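Local atomic coordinates of carboxylesterase YBFK (Bacillus subtilis, PDB entry 4CCY), a protein that hydrolyses carboxylic esters to an alcohol and a carboxylate, as a carboxylesterase of the alpha/beta hydrolase superfamily. Residues 15-20 / 204-209; 177-182 / 195-200. One frame throughout, in Å; residues are numbered along the deposited sequence.

Contact 1 of 2, residues 15-20 / 204-209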
loop_
_atom_site.group_PDB
_atom_site.type_symbol
_atom_site.label_atom_id
_atom_site.label_comp_id
_atom_site.label_asym_id
_atom_site.label_seq_id
_atom_site.Cartn_x
_atom_site.Cartn_y
_atom_site.Cartn_z
ATOM N N LEU A 15 -1.857 1.325 23.012
ATOM C CA LEU A 15 -3.181 0.798 23.301
ATOM C C LEU A 15 -4.258 1.612 22.587
ATOM O O LEU A 15 -5.167 1.052 21.984
ATOM C CB LEU A 15 -3.425 0.791 24.812
ATOM C CG LEU A 15 -4.648 0.042 25.349
ATOM C CD1 LEU A 15 -4.637 -1.434 24.964
ATOM C CD2 LEU A 15 -4.718 0.216 26.857
ATOM N N ARG A 16 -4.142 2.934 22.646
ATOM C CA ARG A 16 -5.106 3.807 21.996
ATOM C C ARG A 16 -5.120 3.593 20.478
ATOM O O ARG A 16 -6.186 3.641 19.854
ATOM C CB ARG A 16 -4.860 5.266 22.371
ATOM C CG ARG A 16 -5.464 5.637 23.717
ATOM C CD ARG A 16 -5.260 7.103 24.044
ATOM N NE ARG A 16 -4.093 7.311 24.899
ATOM C CZ ARG A 16 -2.994 7.975 24.544
ATOM N NH1 ARG A 16 -2.886 8.517 23.332
ATOM N NH2 ARG A 16 -1.997 8.101 25.408
ATOM N N PHE A 17 -3.943 3.337 19.902
ATOM C CA PHE A 17 -3.843 3.027 18.475
ATOM C C PHE A 17 -4.494 1.684 18.099
ATOM O O PHE A 17 -5.311 1.620 17.174
ATOM C CB PHE A 17 -2.390 3.055 17.983
ATOM C CG PHE A 17 -2.223 2.506 16.594
ATOM C CD1 PHE A 17 -2.690 3.225 15.484
ATOM C CD2 PHE A 17 -1.636 1.261 16.388
ATOM C CE1 PHE A 17 -2.547 2.721 14.194
ATOM C CE2 PHE A 17 -1.499 0.749 15.104
ATOM C CZ PHE A 17 -1.957 1.479 14.007
ATOM N N TYR A 18 -4.113 0.625 18.811
ATOM C CA TYR A 18 -4.723 -0.690 18.644
ATOM C C TYR A 18 -6.243 -0.601 18.801
ATOM O O TYR A 18 -6.982 -1.191 18.022
ATOM C CB TYR A 18 -4.094 -1.722 19.609
ATOM C CG TYR A 18 -2.870 -2.454 19.051
ATOM C CD1 TYR A 18 -1.664 -1.784 18.819
ATOM C CD2 TYR A 18 -2.921 -3.832 18.767
ATOM C CE1 TYR A 18 -0.554 -2.451 18.305
ATOM C CE2 TYR A 18 -1.816 -4.514 18.256
ATOM C CZ TYR A 18 -0.636 -3.817 18.020
ATOM O OH TYR A 18 0.461 -4.485 17.506
ATOM N N GLN A 19 -6.704 0.177 19.781
ATOM C CA GLN A 19 -8.134 0.392 19.970
ATOM C C GLN A 19 -8.759 1.088 18.760
ATOM O O GLN A 19 -9.792 0.649 18.264
ATOM C CB GLN A 19 -8.426 1.155 21.273
ATOM C CG GLN A 19 -8.296 0.298 22.534
ATOM C CD GLN A 19 -8.398 1.101 23.826
ATOM O OE1 GLN A 19 -8.518 2.328 23.805
ATOM N NE2 GLN A 19 -8.356 0.407 24.960
ATOM N N ALA A 20 -8.122 2.153 18.275
ATOM C CA ALA A 20 -8.609 2.858 17.091
ATOM C C ALA A 20 -8.657 1.956 15.842
ATOM O O ALA A 20 -9.620 2.017 15.080
ATOM C CB ALA A 20 -7.788 4.121 16.832
ATOM N N VAL A 204 0.239 8.107 14.607
ATOM C CA VAL A 204 1.298 9.094 14.683
ATOM C C VAL A 204 1.592 9.498 16.144
ATOM O O VAL A 204 2.748 9.694 16.517
ATOM C CB VAL A 204 0.973 10.329 13.797
ATOM C CG1 VAL A 204 2.100 11.347 13.850
ATOM C CG2 VAL A 204 0.717 9.906 12.350
ATOM N N GLU A 205 0.551 9.608 16.969
ATOM C CA GLU A 205 0.731 9.901 18.401
ATOM C C GLU A 205 1.548 8.833 19.126
ATOM O O GLU A 205 2.312 9.140 20.034
ATOM C CB GLU A 205 -0.612 10.099 19.092
ATOM C CG GLU A 205 -1.246 11.435 18.742
ATOM C CD GLU A 205 -2.605 11.627 19.372
ATOM O OE1 GLU A 205 -3.411 10.666 19.395
ATOM O OE2 GLU A 205 -2.869 12.751 19.842
ATOM N N TRP A 206 1.379 7.583 18.710
ATOM C CA TRP A 206 2.132 6.480 19.276
ATOM C C TRP A 206 3.578 6.604 18.898
ATOM O O TRP A 206 3.930 6.457 17.739
ATOM C CB TRP A 206 1.539 5.143 18.818
ATOM C CG TRP A 206 2.218 3.922 19.405
ATOM C CD1 TRP A 206 2.962 3.842 20.580
ATOM C CD2 TRP A 206 2.211 2.557 18.866
ATOM N NE1 TRP A 206 3.414 2.560 20.789
ATOM C CE2 TRP A 206 3.002 1.742 19.799
ATOM C CE3 TRP A 206 1.662 1.951 17.738
ATOM C CZ2 TRP A 206 3.207 0.384 19.595
ATOM C CZ3 TRP A 206 1.873 0.579 17.550
ATOM C CH2 TRP A 206 2.637 -0.178 18.448
ATOM N N GLN A 207 4.426 6.884 19.883
ATOM C CA GLN A 207 5.855 7.032 19.646
ATOM C C GLN A 207 6.561 5.680 19.700
ATOM O O GLN A 207 6.939 5.210 20.770
ATOM C CB GLN A 207 6.478 8.016 20.652
ATOM C CG GLN A 207 5.957 9.445 20.521
ATOM C CD GLN A 207 6.002 9.967 19.089
ATOM O OE1 GLN A 207 4.963 10.201 18.469
ATOM N NE2 GLN A 207 7.206 10.141 18.555
ATOM N N ASP A 208 6.730 5.056 18.540
ATOM C CA ASP A 208 7.409 3.770 18.448
ATOM C C ASP A 208 8.331 3.793 17.228
ATOM O O ASP A 208 7.874 3.761 16.079
ATOM C CB ASP A 208 6.371 2.653 18.365
ATOM C CG ASP A 208 6.969 1.268 18.478
ATOM O OD1 ASP A 208 7.997 1.090 19.153
ATOM O OD2 ASP A 208 6.382 0.332 17.910
ATOM N N GLU A 209 9.632 3.869 17.478
ATOM C CA GLU A 209 10.586 4.098 16.384
ATOM C C GLU A 209 10.697 2.924 15.401
ATOM O O GLU A 209 10.943 3.137 14.203
ATOM C CB GLU A 209 11.955 4.615 16.880
ATOM C CG GLU A 209 12.656 3.752 17.913
ATOM C CD GLU A 209 13.954 4.369 18.428
ATOM O OE1 GLU A 209 13.901 5.405 19.131
ATOM O OE2 GLU A 209 15.037 3.810 18.135
#
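F17 and Y18, neighbours on helix 12-24, both meet the six-membered ring of W206, the residue at which the chain leaves helical geometry after helix 194-205. The aromatic contacts carry the junction. CD2 of F17 comes within 3.6 Å of CE3 of W206, and the two ring planes, tilted by 29°, are displaced so that little of one ring faces the other, the centroids 5.7 Å apart. Both side chains have CG anti to the backbone N (chi1 170° in F17, -177° in W206), which carries each ring into the gap between the segments. Y18 adds an edge contact: its CE1 lies 3.9 Å from CH2 of W206, with that indole carbon near the plane of the phenol ring. CB of D208 lies 3.7 Å from the indole plane, on the side away from F17 and near the ring's margin.

The polar groups lie around this patch. No hydrogen bond joins the two segments; the phenol oxygen of Y18 is hydrogen-bonded to R211 instead, just beyond 204-209, and the backbone O of W206 accepts from K92. NH1 of R16 and OE1 of E205, 4.5 Å apart, carry opposite charges that probably attract only mildly. Away from the probable charge relay residues, the N-terminal helix is thus joined to the end of helix 194-205 chiefly by van der Waals contact between aromatic rings.

Contact 2 of 2, residues 177-182 / 195-200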
loop_
_atom_site.group_PDB
_atom_site.type_symbol
_atom_site.label_atom_id
_atom_site.label_comp_id
_atom_site.label_asym_id
_atom_site.label_seq_id
_atom_site.Cartn_x
_atom_site.Cartn_y
_atom_site.Cartn_z
ATOM N N GLY A 177 0.832 17.279 13.453
ATOM C CA GLY A 177 1.508 16.860 12.228
ATOM C C GLY A 177 0.674 15.911 11.381
ATOM O O GLY A 177 0.640 16.021 10.157
ATOM N N ALA A 178 -0.001 14.980 12.048
ATOM C CA ALA A 178 -0.839 13.995 11.388
ATOM C C ALA A 178 -2.044 14.650 10.688
ATOM O O ALA A 178 -2.346 14.323 9.548
ATOM C CB ALA A 178 -1.297 12.958 12.394
ATOM N N GLU A 179 -2.705 15.581 11.380
ATOM C CA GLU A 179 -3.835 16.330 10.819
ATOM C C GLU A 179 -3.399 17.156 9.621
ATOM O O GLU A 179 -4.106 17.221 8.616
ATOM C CB GLU A 179 -4.430 17.294 11.844
ATOM C CG GLU A 179 -4.520 16.762 13.255
ATOM C CD GLU A 179 -5.930 16.460 13.676
ATOM O OE1 GLU A 179 -6.709 15.956 12.839
ATOM O OE2 GLU A 179 -6.253 16.724 14.846
ATOM N N SER A 180 -2.253 17.820 9.756
ATOM C CA SER A 180 -1.676 18.601 8.668
ATOM C C SER A 180 -1.401 17.699 7.454
ATOM O O SER A 180 -1.734 18.051 6.329
ATOM C CB SER A 180 -0.403 19.310 9.145
ATOM O OG SER A 180 0.303 19.898 8.065
ATOM N N TYR A 181 -0.823 16.529 7.700
ATOM C CA TYR A 181 -0.563 15.554 6.639
ATOM C C TYR A 181 -1.850 15.125 5.953
ATOM O O TYR A 181 -1.932 15.086 4.728
ATOM C CB TYR A 181 0.105 14.325 7.229
ATOM C CG TYR A 181 0.491 13.256 6.229
ATOM C CD1 TYR A 181 1.568 13.441 5.378
ATOM C CD2 TYR A 181 -0.200 12.039 6.160
ATOM C CE1 TYR A 181 1.944 12.461 4.471
ATOM C CE2 TYR A 181 0.179 11.047 5.257
ATOM C CZ TYR A 181 1.264 11.268 4.418
ATOM O OH TYR A 181 1.689 10.318 3.509
ATOM N N ILE A 182 -2.846 14.794 6.770
ATOM C CA ILE A 182 -4.127 14.277 6.288
ATOM C C ILE A 182 -4.835 15.330 5.431
ATOM O O ILE A 182 -5.324 15.018 4.346
ATOM C CB ILE A 182 -5.026 13.801 7.460
ATOM C CG1 ILE A 182 -4.502 12.471 8.025
ATOM C CG2 ILE A 182 -6.490 13.668 7.022
ATOM C CD1 ILE A 182 -5.125 12.060 9.348
ATOM N N LEU A 195 -13.433 7.213 11.399
ATOM C CA LEU A 195 -12.691 6.137 12.049
ATOM C C LEU A 195 -11.257 6.083 11.549
ATOM O O LEU A 195 -10.330 5.950 12.349
ATOM C CB LEU A 195 -13.395 4.788 11.884
ATOM C CG LEU A 195 -14.725 4.646 12.646
ATOM C CD1 LEU A 195 -15.378 3.305 12.353
ATOM C CD2 LEU A 195 -14.540 4.847 14.147
ATOM N N LEU A 196 -11.069 6.226 10.236
ATOM C CA LEU A 196 -9.725 6.232 9.656
ATOM C C LEU A 196 -8.917 7.465 10.040
ATOM O O LEU A 196 -7.728 7.353 10.331
ATOM C CB LEU A 196 -9.746 6.062 8.131
ATOM C CG LEU A 196 -9.262 4.714 7.590
ATOM C CD1 LEU A 196 -9.186 4.744 6.068
ATOM C CD2 LEU A 196 -7.905 4.325 8.178
ATOM N N GLN A 197 -9.571 8.625 10.042
ATOM C CA GLN A 197 -8.978 9.872 10.523
ATOM C C GLN A 197 -8.387 9.651 11.910
ATOM O O GLN A 197 -7.214 9.955 12.159
ATOM C CB GLN A 197 -10.049 10.969 10.590
ATOM C CG GLN A 197 -9.552 12.331 11.074
ATOM C CD GLN A 197 -8.885 13.147 9.981
ATOM O OE1 GLN A 197 -9.148 12.941 8.793
ATOM N NE2 GLN A 197 -8.014 14.081 10.378
ATOM N N ARG A 198 -9.196 9.075 12.793
ATOM C CA ARG A 198 -8.807 8.873 14.177
ATOM C C ARG A 198 -7.615 7.918 14.313
ATOM O O ARG A 198 -6.665 8.204 15.048
ATOM C CB ARG A 198 -10.008 8.376 14.990
ATOM C CG ARG A 198 -9.646 7.880 16.375
ATOM C CD ARG A 198 -9.527 9.047 17.337
ATOM N NE ARG A 198 -8.702 8.715 18.498
ATOM C CZ ARG A 198 -7.422 9.055 18.623
ATOM N NH1 ARG A 198 -6.814 9.730 17.652
ATOM N NH2 ARG A 198 -6.751 8.723 19.722
ATOM N N GLN A 199 -7.674 6.801 13.586
ATOM C CA GLN A 199 -6.655 5.764 13.655
ATOM C C GLN A 199 -5.288 6.279 13.217
ATOM O O GLN A 199 -4.289 6.060 13.903
ATOM C CB GLN A 199 -7.055 4.545 12.819
ATOM C CG GLN A 199 -6.008 3.443 12.863
ATOM C CD GLN A 199 -6.280 2.293 11.915
ATOM O OE1 GLN A 199 -7.423 1.986 11.606
ATOM N NE2 GLN A 199 -5.223 1.635 11.472
ATOM N N ILE A 200 -5.255 6.962 12.078
ATOM C CA ILE A 200 -4.022 7.525 11.544
ATOM C C ILE A 200 -3.396 8.545 12.510
ATOM O O ILE A 200 -2.177 8.531 12.724
ATOM C CB ILE A 200 -4.251 8.142 10.141
ATOM C CG1 ILE A 200 -4.633 7.041 9.151
ATOM C CG2 ILE A 200 -3.016 8.902 9.667
ATOM C CD1 ILE A 200 -5.168 7.572 7.844
HETATM O O HOH W 1 -6.846 16.760 9.132
#
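Segments 177-182 and 195-200, on helices 175-186 and 194-205, run obliquely antiparallel, their N-to-C directions 135° apart and their axes 10.4 Å apart at closest approach, with I182 and Q197 the nearest pair by CA. The two helices form a helical hairpin in the alpha/beta hydrolase fold, within the chain inserted between sheet strands 146-152 and 236-241. Alpha/beta hydrolases commonly carry their cap at this place, so the hairpin is probably part of it.

The buried part of the interface is aliphatic. CD1 of I182 reaches CG2 of I200 at 3.8 Å, the two side chains crossing at a slant. In I182 the CG1 branch is anti to the carbonyl carbon and extended, which sends CD1 out to the other helix, while the CG2 branch is left to meet Q197. V201, one residue further along helix 194-205, also touches I182 and E179. The side chain of I200 lies about 10 Å from that of H273, probably part of the charge relay system, and that of I182 about 6 Å from a bound sodium ion.

On the more exposed side, at E179 and Q197, the packing turns polar. Q197 leaves its helix with CG anti to the backbone N and then bends at chi2 (82°), laying its amide against I182: OE1 is 3.3 Å from CG2 of I182, and NE2 lies beside CD1. The same NE2 gives a weak hydrogen bond to OE1 of E179, 3.4 Å long and bent to 137°. A water provides a second link between the helices, accepting from NE2 of Q197 at 3.2 Å and donating to the backbone O of E179 at 2.8 Å.

Overall arrangement
From the N terminus, helix 12-24 comes before every strand of the sheet, and contact 1 brings it against the end of helix 194-205, closing a loop of 183 residues that holds strands 33-37 to 146-152. Contact 2 closes a much shorter loop, with 12 residues between 177-182 and 195-200, nested wholly inside the first. Both contacts use helix 194-205, their centres 12 Å apart on the same side of the chain's centre. They also touch directly: CD1 of F17 lies 3.6 Å from O of Q199, and CG2 of V204 lies 3.7 Å from CB of A178. Helix 194-205 thus connects the N-terminal helix with helix 175-186.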